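Local coordinates for protein smoothened (PDB 5KZZ) that probably acts as a G protein-coupled receptor that cholesterol directly activates in Hedgehog signalling, here represented by its sterol-free extracellular cysteine-rich domain, at residues Leu19-Cys24 with Glu47-Leu52; Thr95-Cys100 with Leu113-Asp118; Ser53-Leu58 with Ala74-Lys79. All blocks are in the same frame, centred on the assembly; numbering follows the deposited sequence.

In the fold
All three contacts belong to one Frizzled-type cysteine-rich domain. Interactions 1 and 3 are neighbours, with centres about 7 Å apart, and both use helix 45-55: one holds the 19-24 loop and strand against it, the other joins its end to the end of helix 62-76. Met77 and Tyr76 of interaction 3 pack directly on the segments of interaction 1. Interaction 1 runs from a surface aromatic pair and zinc to a buried disulfide cysteine. Interaction 2, peripheral and partly buried, lies across the chain's centre from interaction 1 and ties helix 90-97 to helix 110-114 by a guanidinium-to-helix-end bond. Interaction 3 is the most central, an indole-to-phenol hydrogen bond.

Interaction 1: Leu19-Cys24 with Glu47-Leu52; sequences LKYNIC and EVHDKL. With ZN (zinc ion), chain E.
The Tyr21 ring meets the imidazole of His49 through one corner: CE2 stands 3.3 Å above the imidazole plane, over its centre, and comes 3.4 Å from His49 CE1. The two ring planes are inclined at 45° to each other, so the pair is neither a parallel stack nor a T-shape, and the two side chains cross at about a right angle. His49 reaches across from helix 45-55 with CG anti to the backbone N (chi1 -167°), which carries its ring to the loop. A second contact lies deeper, where SG of Cys24 touches CD1 of Leu52 at 4.1 Å. Cys24 is also joined to Cys73 by one of the disulfides of the Frizzled-type cysteine-rich domain, so this buried point brings strand 23-24, helix 45-55 and the helix 62-76 region together; Met77 and Tyr76 pack around Leu52. Beside the aromatic pair, Lys20 lays CG against one face of the Tyr21 ring, near its rim. Its chain then runs extended and turns only at chi4 (61°), delivering NZ to a zinc ion at 2.0 Å, a bond that probably requires the neutral amine. Asp46 OD1, at the start of helix 45-55, and two waters also bind the zinc. Backbone N of Lys20 donates a hydrogen bond to Gln45 OE1.

Interaction 2: Thr95-Cys100 with Leu113-Asp118; sequences TTRVPC and LKCTTD
Leu113 receives Arg97 at its carbonyl oxygen, at the end of helix 110-114, which closes in a Schellman motif. Arg97 NH1 donates to Leu113 O over 3.2 Å with an N-H...O angle of 153°; the donor sits above the carbonyl plane rather than within it, and the oxygen is tilted slightly from the guanidinium plane. Arg97 CD also lies 3.2 Å from Leu113 O. Beyond CD, the bend at chi3 (-49°) turns the guanidinium so that NH1 meets the same oxygen. Lys114 contributes its backbone, with CA at the guanidinium edge and O 3.5 Å from Arg97 NH1. The positive group thus lies beside carbonyls at a helix C-terminus, where the helix dipole would be expected to favour it. Cys115 is the C-prime residue of the motif, with positive phi. Its SG lies over one face of the guanidinium, near the rim, and 3.7 Å from Arg97 CD. That sulfur is also disulfide-bonded to Cys93 of helix 90-97, so covalent link and arginine fasten the same two helices. Thr116 completes the Schellman pattern by pairing its N with Asp111 O. Asp118, like Asp111, belongs to a zinc site seen in a crystal structure of this protein, though no zinc is bound to this chain there in this model; its OD1 accepts a weak hydrogen bond from Thr116 OG1 at 3.3 Å.

Interaction 3: Ser53-Leu58 with Ala74-Lys79; sequences SLWSGL and AVYMPK
The backbones of Ser53-Leu58 and Ala74-Lys79 stay well apart, the closest alpha carbons, those of Trp55 and Tyr76, being 11.0 Å from each other, and two large side chains span the gap between the ends of helices 45-55 and 62-76. Trp55 NE1 donates to Tyr76 OH at 3.0 Å, with an N-H...O angle of 162°; the hydroxyl lies close to the indole plane, at its edge. The two side chains cross at about a right angle, and the five-membered ring of the indole and the phenol ring are inclined at 66° to each other, an oblique meeting in which Trp55 CD1 and Tyr76 CE2 also touch at 3.9 Å. Tyr76 CG is anti to the carbonyl carbon (chi1 -78°), which sends the phenol across to helix 45-55, where it packs on Val48, Lys51 and Leu52. Its OH is gripped a second time by Asp41 OD2, and this carboxylate probably helps set the hydroxyl for the indole. Trp55 meanwhile rests on Ile68 and Leu72 of helix 62-76, with Leu58 CD2 at its ring edge. Both helices belong to the Frizzled-type cysteine-rich fold, and the Trp55-Tyr76-Asp41 cluster probably lies at the sterol-binding groove of the Smoothened domain, here without sterol.

Interaction 1: Leu19-Cys24 with Glu47-Leu52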
loop_
_atom_site.group_PDB
_atom_site.type_symbol
_atom_site.label_atom_id
_atom_site.label_comp_id
_atom_site.label_asym_id
_atom_site.label_seq_id
_atom_site.Cartn_x
_atom_site.Cartn_y
_atom_site.Cartn_z
ATOM N N LEU A 19 2.424 14.402 3.536
ATOM C CA LEU A 19 1.210 13.623 3.757
ATOM C C LEU A 19 0.054 14.509 4.129
ATOM O O LEU A 19 0.172 15.380 4.985
ATOM C CB LEU A 19 1.410 12.599 4.869
ATOM C CG LEU A 19 2.050 11.280 4.447
ATOM C CD1 LEU A 19 2.638 10.574 5.670
ATOM C CD2 LEU A 19 1.005 10.409 3.779
ATOM N N LYS A 20 -1.075 14.255 3.491
ATOM C CA LYS A 20 -2.304 14.953 3.808
ATOM C C LYS A 20 -2.755 14.624 5.230
ATOM O O LYS A 20 -3.252 15.481 5.934
ATOM C CB LYS A 20 -3.382 14.584 2.790
ATOM C CG LYS A 20 -4.699 15.300 2.976
ATOM C CD LYS A 20 -5.751 14.700 2.042
ATOM C CE LYS A 20 -7.107 15.332 2.282
ATOM N NZ LYS A 20 -7.078 16.813 2.016
ATOM N N TYR A 21 -2.564 13.374 5.634
ATOM C CA TYR A 21 -2.866 12.863 6.977
ATOM C C TYR A 21 -1.737 11.985 7.454
ATOM O O TYR A 21 -1.084 11.348 6.639
ATOM C CB TYR A 21 -4.160 12.059 6.974
ATOM C CG TYR A 21 -5.352 12.860 6.576
ATOM C CD1 TYR A 21 -5.737 13.976 7.308
ATOM C CD2 TYR A 21 -6.105 12.510 5.469
ATOM C CE1 TYR A 21 -6.836 14.723 6.937
ATOM C CE2 TYR A 21 -7.228 13.243 5.103
ATOM C CZ TYR A 21 -7.580 14.343 5.837
ATOM O OH TYR A 21 -8.686 15.079 5.478
ATOM N N ASN A 22 -1.518 11.939 8.769
ATOM C CA ASN A 22 -0.474 11.109 9.358
ATOM C C ASN A 22 -1.038 9.781 9.873
ATOM O O ASN A 22 -0.341 9.046 10.564
ATOM C CB ASN A 22 0.215 11.853 10.508
ATOM C CG ASN A 22 0.814 13.176 10.078
ATOM O OD1 ASN A 22 0.399 14.249 10.540
ATOM N ND2 ASN A 22 1.808 13.109 9.194
ATOM N N ILE A 23 -2.306 9.517 9.545
ATOM C CA ILE A 23 -3.011 8.256 9.849
ATOM C C ILE A 23 -3.362 7.504 8.558
ATOM O O ILE A 23 -3.848 8.125 7.606
ATOM C CB ILE A 23 -4.356 8.491 10.631
ATOM C CG1 ILE A 23 -4.130 9.269 11.925
ATOM C CG2 ILE A 23 -5.096 7.171 10.849
ATOM C CD1 ILE A 23 -3.191 8.631 12.849
ATOM N N CYS A 24 -3.103 6.194 8.518
ATOM C CA CYS A 24 -3.581 5.335 7.427
ATOM C C CYS A 24 -4.351 4.154 7.988
ATOM O O CYS A 24 -3.771 3.291 8.638
ATOM C CB CYS A 24 -2.414 4.843 6.578
ATOM S SG CYS A 24 -2.941 3.798 5.192
ATOM N N GLU A 47 -7.930 11.679 -3.671
ATOM C CA GLU A 47 -8.495 10.441 -4.206
ATOM C C GLU A 47 -8.060 9.229 -3.386
ATOM O O GLU A 47 -8.855 8.330 -3.135
ATOM C CB GLU A 47 -8.085 10.240 -5.669
ATOM C CG GLU A 47 -8.819 11.100 -6.650
ATOM C CD GLU A 47 -9.029 10.406 -7.979
ATOM O OE1 GLU A 47 -8.195 9.567 -8.384
ATOM O OE2 GLU A 47 -10.056 10.700 -8.622
ATOM N N VAL A 48 -6.792 9.194 -2.976
ATOM C CA VAL A 48 -6.294 8.115 -2.129
ATOM C C VAL A 48 -7.175 7.980 -0.888
ATOM O O VAL A 48 -7.574 6.878 -0.517
ATOM C CB VAL A 48 -4.828 8.359 -1.707
ATOM C CG1 VAL A 48 -4.482 7.520 -0.481
ATOM C CG2 VAL A 48 -3.878 8.077 -2.892
ATOM N N HIS A 49 -7.472 9.102 -0.239
ATOM C CA HIS A 49 -8.235 9.076 0.993
ATOM C C HIS A 49 -9.613 8.462 0.734
ATOM O O HIS A 49 -10.132 7.667 1.528
ATOM C CB HIS A 49 -8.347 10.485 1.548
ATOM C CG HIS A 49 -8.845 10.547 2.955
ATOM N ND1 HIS A 49 -8.127 10.059 4.028
ATOM C CD2 HIS A 49 -9.990 11.051 3.464
ATOM C CE1 HIS A 49 -8.813 10.267 5.144
ATOM N NE2 HIS A 49 -9.947 10.876 4.831
ATOM N N ASP A 50 -10.219 8.837 -0.384
ATOM C CA ASP A 50 -11.536 8.306 -0.722
ATOM C C ASP A 50 -11.470 6.808 -1.042
ATOM O O ASP A 50 -12.377 6.055 -0.655
ATOM C CB ASP A 50 -12.134 9.088 -1.892
ATOM C CG ASP A 50 -12.478 10.528 -1.524
ATOM O OD1 ASP A 50 -12.592 10.873 -0.320
ATOM O OD2 ASP A 50 -12.632 11.337 -2.453
ATOM N N LYS A 51 -10.418 6.368 -1.745
ATOM C CA LYS A 51 -10.266 4.945 -2.052
ATOM C C LYS A 51 -10.058 4.139 -0.777
ATOM O O LYS A 51 -10.594 3.049 -0.640
ATOM C CB LYS A 51 -9.093 4.710 -3.013
ATOM C CG LYS A 51 -9.211 5.404 -4.370
ATOM C CD LYS A 51 -10.398 4.899 -5.171
ATOM C CE LYS A 51 -10.365 5.421 -6.605
ATOM N NZ LYS A 51 -11.606 5.058 -7.346
ATOM N N LEU A 52 -9.282 4.672 0.160
ATOM C CA LEU A 52 -9.078 3.959 1.412
ATOM C C LEU A 52 -10.384 3.841 2.209
ATOM O O LEU A 52 -10.618 2.815 2.852
ATOM C CB LEU A 52 -7.981 4.636 2.227
ATOM C CG LEU A 52 -6.567 4.414 1.662
ATOM C CD1 LEU A 52 -5.558 5.302 2.416
ATOM C CD2 LEU A 52 -6.166 2.939 1.737
HETATM ZN ZN ZN E . -6.598 17.448 0.138
HETATM O O HOH W 1 -8.322 19.145 0.251
HETATM O O HOH W 2 -4.439 17.280 -0.323
#

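Interaction 2: Thr95-Cys100 with Leu113-Asp118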
loop_
_atom_site.group_PDB
_atom_site.type_symbol
_atom_site.label_atom_id
_atom_site.label_comp_id
_atom_site.label_asym_id
_atom_site.label_seq_id
_atom_site.Cartn_x
_atom_site.Cartn_y
_atom_site.Cartn_z
ATOM N N THR A 95 2.145 -12.921 2.263
ATOM C CA THR A 95 1.500 -13.196 3.534
ATOM C C THR A 95 0.036 -12.808 3.496
ATOM O O THR A 95 -0.804 -13.490 4.084
ATOM C CB THR A 95 2.162 -12.453 4.686
ATOM O OG1 THR A 95 1.912 -11.048 4.562
ATOM C CG2 THR A 95 3.636 -12.699 4.679
ATOM N N THR A 96 -0.269 -11.713 2.810
ATOM C CA THR A 96 -1.618 -11.174 2.789
ATOM C C THR A 96 -2.552 -12.047 1.951
ATOM O O THR A 96 -3.748 -12.118 2.211
ATOM C CB THR A 96 -1.600 -9.728 2.258
ATOM O OG1 THR A 96 -0.627 -8.979 3.000
ATOM C CG2 THR A 96 -2.955 -9.073 2.412
ATOM N N ARG A 97 -1.979 -12.713 0.957
ATOM C CA ARG A 97 -2.729 -13.560 0.035
ATOM C C ARG A 97 -3.518 -14.646 0.730
ATOM O O ARG A 97 -4.573 -15.030 0.258
ATOM C CB ARG A 97 -1.789 -14.230 -0.976
ATOM C CG ARG A 97 -1.626 -13.495 -2.278
ATOM C CD ARG A 97 -1.239 -14.456 -3.392
ATOM N NE ARG A 97 -0.128 -15.336 -3.026
ATOM C CZ ARG A 97 0.774 -15.795 -3.891
ATOM N NH1 ARG A 97 0.708 -15.439 -5.167
ATOM N NH2 ARG A 97 1.753 -16.594 -3.481
ATOM N N VAL A 98 -2.997 -15.174 1.827
ATOM C CA VAL A 98 -3.665 -16.317 2.421
ATOM C C VAL A 98 -4.911 -15.859 3.183
ATOM O O VAL A 98 -6.012 -16.286 2.851
ATOM C CB VAL A 98 -2.722 -17.135 3.316
ATOM C CG1 VAL A 98 -3.460 -18.326 3.879
ATOM C CG2 VAL A 98 -1.492 -17.567 2.524
ATOM N N PRO A 99 -4.775 -14.947 4.163
ATOM C CA PRO A 99 -6.032 -14.568 4.820
ATOM C C PRO A 99 -7.015 -13.823 3.929
ATOM O O PRO A 99 -8.207 -13.798 4.239
ATOM C CB PRO A 99 -5.571 -13.669 5.972
ATOM C CG PRO A 99 -4.211 -13.325 5.681
ATOM C CD PRO A 99 -3.612 -14.407 4.879
ATOM N N CYS A 100 -6.542 -13.256 2.826
ATOM C CA CYS A 100 -7.420 -12.521 1.932
ATOM C C CYS A 100 -7.652 -13.317 0.670
ATOM O O CYS A 100 -8.047 -12.757 -0.332
ATOM C CB CYS A 100 -6.831 -11.157 1.596
ATOM S SG CYS A 100 -6.645 -10.073 3.019
ATOM N N LEU A 113 -3.237 -11.059 -6.452
ATOM C CA LEU A 113 -3.477 -12.499 -6.468
ATOM C C LEU A 113 -2.231 -13.279 -6.912
ATOM O O LEU A 113 -1.987 -14.394 -6.455
ATOM C CB LEU A 113 -4.664 -12.836 -7.381
ATOM C CG LEU A 113 -5.888 -11.913 -7.453
ATOM C CD1 LEU A 113 -7.059 -12.663 -8.079
ATOM C CD2 LEU A 113 -6.295 -11.361 -6.086
ATOM N N LYS A 114 -1.439 -12.673 -7.791
ATOM C CA LYS A 114 -0.248 -13.314 -8.352
ATOM C C LYS A 114 1.032 -12.901 -7.603
ATOM O O LYS A 114 2.084 -13.551 -7.728
ATOM C CB LYS A 114 -0.159 -12.969 -9.851
ATOM C CG LYS A 114 1.174 -13.260 -10.562
ATOM C CD LYS A 114 1.338 -14.722 -10.935
ATOM C CE LYS A 114 2.575 -14.953 -11.816
ATOM N NZ LYS A 114 2.318 -14.873 -13.291
ATOM N N CYS A 115 0.914 -11.844 -6.798
ATOM C CA CYS A 115 2.048 -11.148 -6.185
ATOM C C CYS A 115 3.129 -10.890 -7.221
ATOM O O CYS A 115 4.241 -11.358 -7.091
ATOM C CB CYS A 115 2.602 -11.939 -4.998
ATOM S SG CYS A 115 1.468 -11.984 -3.601
ATOM N N THR A 116 2.785 -10.142 -8.259
ATOM C CA THR A 116 3.740 -9.918 -9.340
ATOM C C THR A 116 4.974 -9.193 -8.829
ATOM O O THR A 116 4.902 -8.325 -7.956
ATOM C CB THR A 116 3.132 -9.128 -10.490
ATOM O OG1 THR A 116 2.547 -7.929 -9.972
ATOM C CG2 THR A 116 2.065 -9.935 -11.170
ATOM N N THR A 117 6.121 -9.573 -9.372
ATOM C CA THR A 117 7.393 -9.131 -8.831
ATOM C C THR A 117 7.855 -7.759 -9.296
ATOM O O THR A 117 8.853 -7.244 -8.787
ATOM C CB THR A 117 8.487 -10.139 -9.162
ATOM O OG1 THR A 117 8.485 -10.380 -10.574
ATOM C CG2 THR A 117 8.231 -11.430 -8.415
ATOM N N ASP A 118 7.165 -7.165 -10.260
ATOM C CA ASP A 118 7.464 -5.778 -10.582
ATOM C C ASP A 118 6.769 -4.844 -9.587
ATOM O O ASP A 118 7.355 -3.861 -9.144
ATOM C CB ASP A 118 7.064 -5.441 -12.022
ATOM C CG ASP A 118 5.585 -5.656 -12.292
ATOM O OD1 ASP A 118 4.975 -6.550 -11.663
ATOM O OD2 ASP A 118 5.025 -4.917 -13.136
#

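Interaction 3: Ser53-Leu58 with Ala74-Lys79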
loop_
_atom_site.group_PDB
_atom_site.type_symbol
_atom_site.label_atom_id
_atom_site.label_comp_id
_atom_site.label_asym_id
_atom_site.label_seq_id
_atom_site.Cartn_x
_atom_site.Cartn_y
_atom_site.Cartn_z
ATOM N N SER A 53 -11.241 4.865 2.141
ATOM C CA SER A 53 -12.541 4.796 2.795
ATOM C C SER A 53 -13.359 3.654 2.191
ATOM O O SER A 53 -14.035 2.911 2.907
ATOM C CB SER A 53 -13.292 6.123 2.660
ATOM O OG SER A 53 -14.585 6.020 3.216
ATOM N N LEU A 54 -13.296 3.499 0.872
ATOM C CA LEU A 54 -13.996 2.392 0.216
ATOM C C LEU A 54 -13.418 1.030 0.639
ATOM O O LEU A 54 -14.159 0.088 0.937
ATOM C CB LEU A 54 -13.941 2.547 -1.309
ATOM C CG LEU A 54 -14.758 3.705 -1.881
ATOM C CD1 LEU A 54 -14.497 3.848 -3.373
ATOM C CD2 LEU A 54 -16.231 3.502 -1.602
ATOM N N TRP A 55 -12.100 0.920 0.681
ATOM C CA TRP A 55 -11.459 -0.313 1.120
ATOM C C TRP A 55 -11.869 -0.712 2.523
ATOM O O TRP A 55 -11.876 -1.889 2.852
ATOM C CB TRP A 55 -9.949 -0.151 1.080
ATOM C CG TRP A 55 -9.312 -0.482 -0.250
ATOM C CD1 TRP A 55 -8.778 0.396 -1.152
ATOM C CD2 TRP A 55 -9.124 -1.788 -0.801
ATOM N NE1 TRP A 55 -8.268 -0.289 -2.233
ATOM C CE2 TRP A 55 -8.484 -1.633 -2.048
ATOM C CE3 TRP A 55 -9.429 -3.081 -0.356
ATOM C CZ2 TRP A 55 -8.131 -2.723 -2.848
ATOM C CZ3 TRP A 55 -9.092 -4.168 -1.167
ATOM C CH2 TRP A 55 -8.458 -3.979 -2.393
ATOM N N SER A 56 -12.201 0.274 3.357
ATOM C CA SER A 56 -12.503 0.021 4.763
ATOM C C SER A 56 -13.724 -0.859 4.954
ATOM O O SER A 56 -13.966 -1.343 6.044
ATOM C CB SER A 56 -12.700 1.336 5.514
ATOM O OG SER A 56 -11.471 2.014 5.665
ATOM N N GLY A 57 -14.488 -1.075 3.887
ATOM C CA GLY A 57 -15.609 -2.004 3.952
ATOM C C GLY A 57 -15.137 -3.401 4.318
ATOM O O GLY A 57 -15.891 -4.228 4.827
ATOM N N LEU A 58 -13.865 -3.660 4.067
ATOM C CA LEU A 58 -13.269 -4.962 4.300
ATOM C C LEU A 58 -13.071 -5.248 5.782
ATOM O O LEU A 58 -12.717 -6.367 6.153
ATOM C CB LEU A 58 -11.935 -5.039 3.557
ATOM C CG LEU A 58 -11.418 -6.370 3.040
ATOM C CD1 LEU A 58 -12.550 -7.137 2.395
ATOM C CD2 LEU A 58 -10.306 -6.111 2.040
ATOM N N ALA A 74 1.033 0.675 2.295
ATOM C CA ALA A 74 2.264 0.679 1.513
ATOM C C ALA A 74 2.029 1.039 0.045
ATOM O O ALA A 74 2.939 1.501 -0.624
ATOM C CB ALA A 74 2.961 -0.678 1.632
ATOM N N VAL A 75 0.824 0.796 -0.468
ATOM C CA VAL A 75 0.469 1.144 -1.834
ATOM C C VAL A 75 -0.065 2.574 -1.936
ATOM O O VAL A 75 0.339 3.336 -2.817
ATOM C CB VAL A 75 -0.591 0.144 -2.365
ATOM C CG1 VAL A 75 -1.250 0.619 -3.669
ATOM C CG2 VAL A 75 0.034 -1.238 -2.537
ATOM N N TYR A 76 -0.979 2.927 -1.033
ATOM C CA TYR A 76 -1.726 4.170 -1.141
ATOM C C TYR A 76 -1.058 5.340 -0.443
ATOM O O TYR A 76 -1.171 6.464 -0.927
ATOM C CB TYR A 76 -3.135 3.996 -0.577
ATOM C CG TYR A 76 -4.068 3.271 -1.517
ATOM C CD1 TYR A 76 -4.746 3.966 -2.526
ATOM C CD2 TYR A 76 -4.265 1.899 -1.427
ATOM C CE1 TYR A 76 -5.596 3.315 -3.389
ATOM C CE2 TYR A 76 -5.124 1.240 -2.309
ATOM C CZ TYR A 76 -5.800 1.955 -3.284
ATOM O OH TYR A 76 -6.657 1.299 -4.142
ATOM N N MET A 77 -0.394 5.089 0.687
ATOM C CA MET A 77 0.247 6.154 1.459
ATOM C C MET A 77 1.693 5.788 1.763
ATOM O O MET A 77 2.108 5.814 2.919
ATOM C CB MET A 77 -0.513 6.425 2.768
ATOM C CG MET A 77 -1.927 6.960 2.505
ATOM S SD MET A 77 -2.951 7.229 3.979
ATOM C CE MET A 77 -2.286 8.770 4.613
ATOM N N PRO A 78 2.475 5.457 0.713
ATOM C CA PRO A 78 3.840 4.969 0.932
ATOM C C PRO A 78 4.779 6.062 1.415
ATOM O O PRO A 78 4.553 7.256 1.212
ATOM C CB PRO A 78 4.254 4.495 -0.460
ATOM C CG PRO A 78 3.528 5.473 -1.351
ATOM C CD PRO A 78 2.164 5.524 -0.730
ATOM N N LYS A 79 5.870 5.637 2.031
ATOM C CA LYS A 79 6.926 6.550 2.418
ATOM C C LYS A 79 7.727 7.038 1.225
ATOM O O LYS A 79 8.176 6.236 0.395
ATOM C CB LYS A 79 7.850 5.871 3.427
ATOM C CG LYS A 79 9.003 6.758 3.886
ATOM C CD LYS A 79 9.855 6.059 4.935
ATOM C CE LYS A 79 11.042 6.926 5.327
ATOM N NZ LYS A 79 11.923 6.263 6.338
#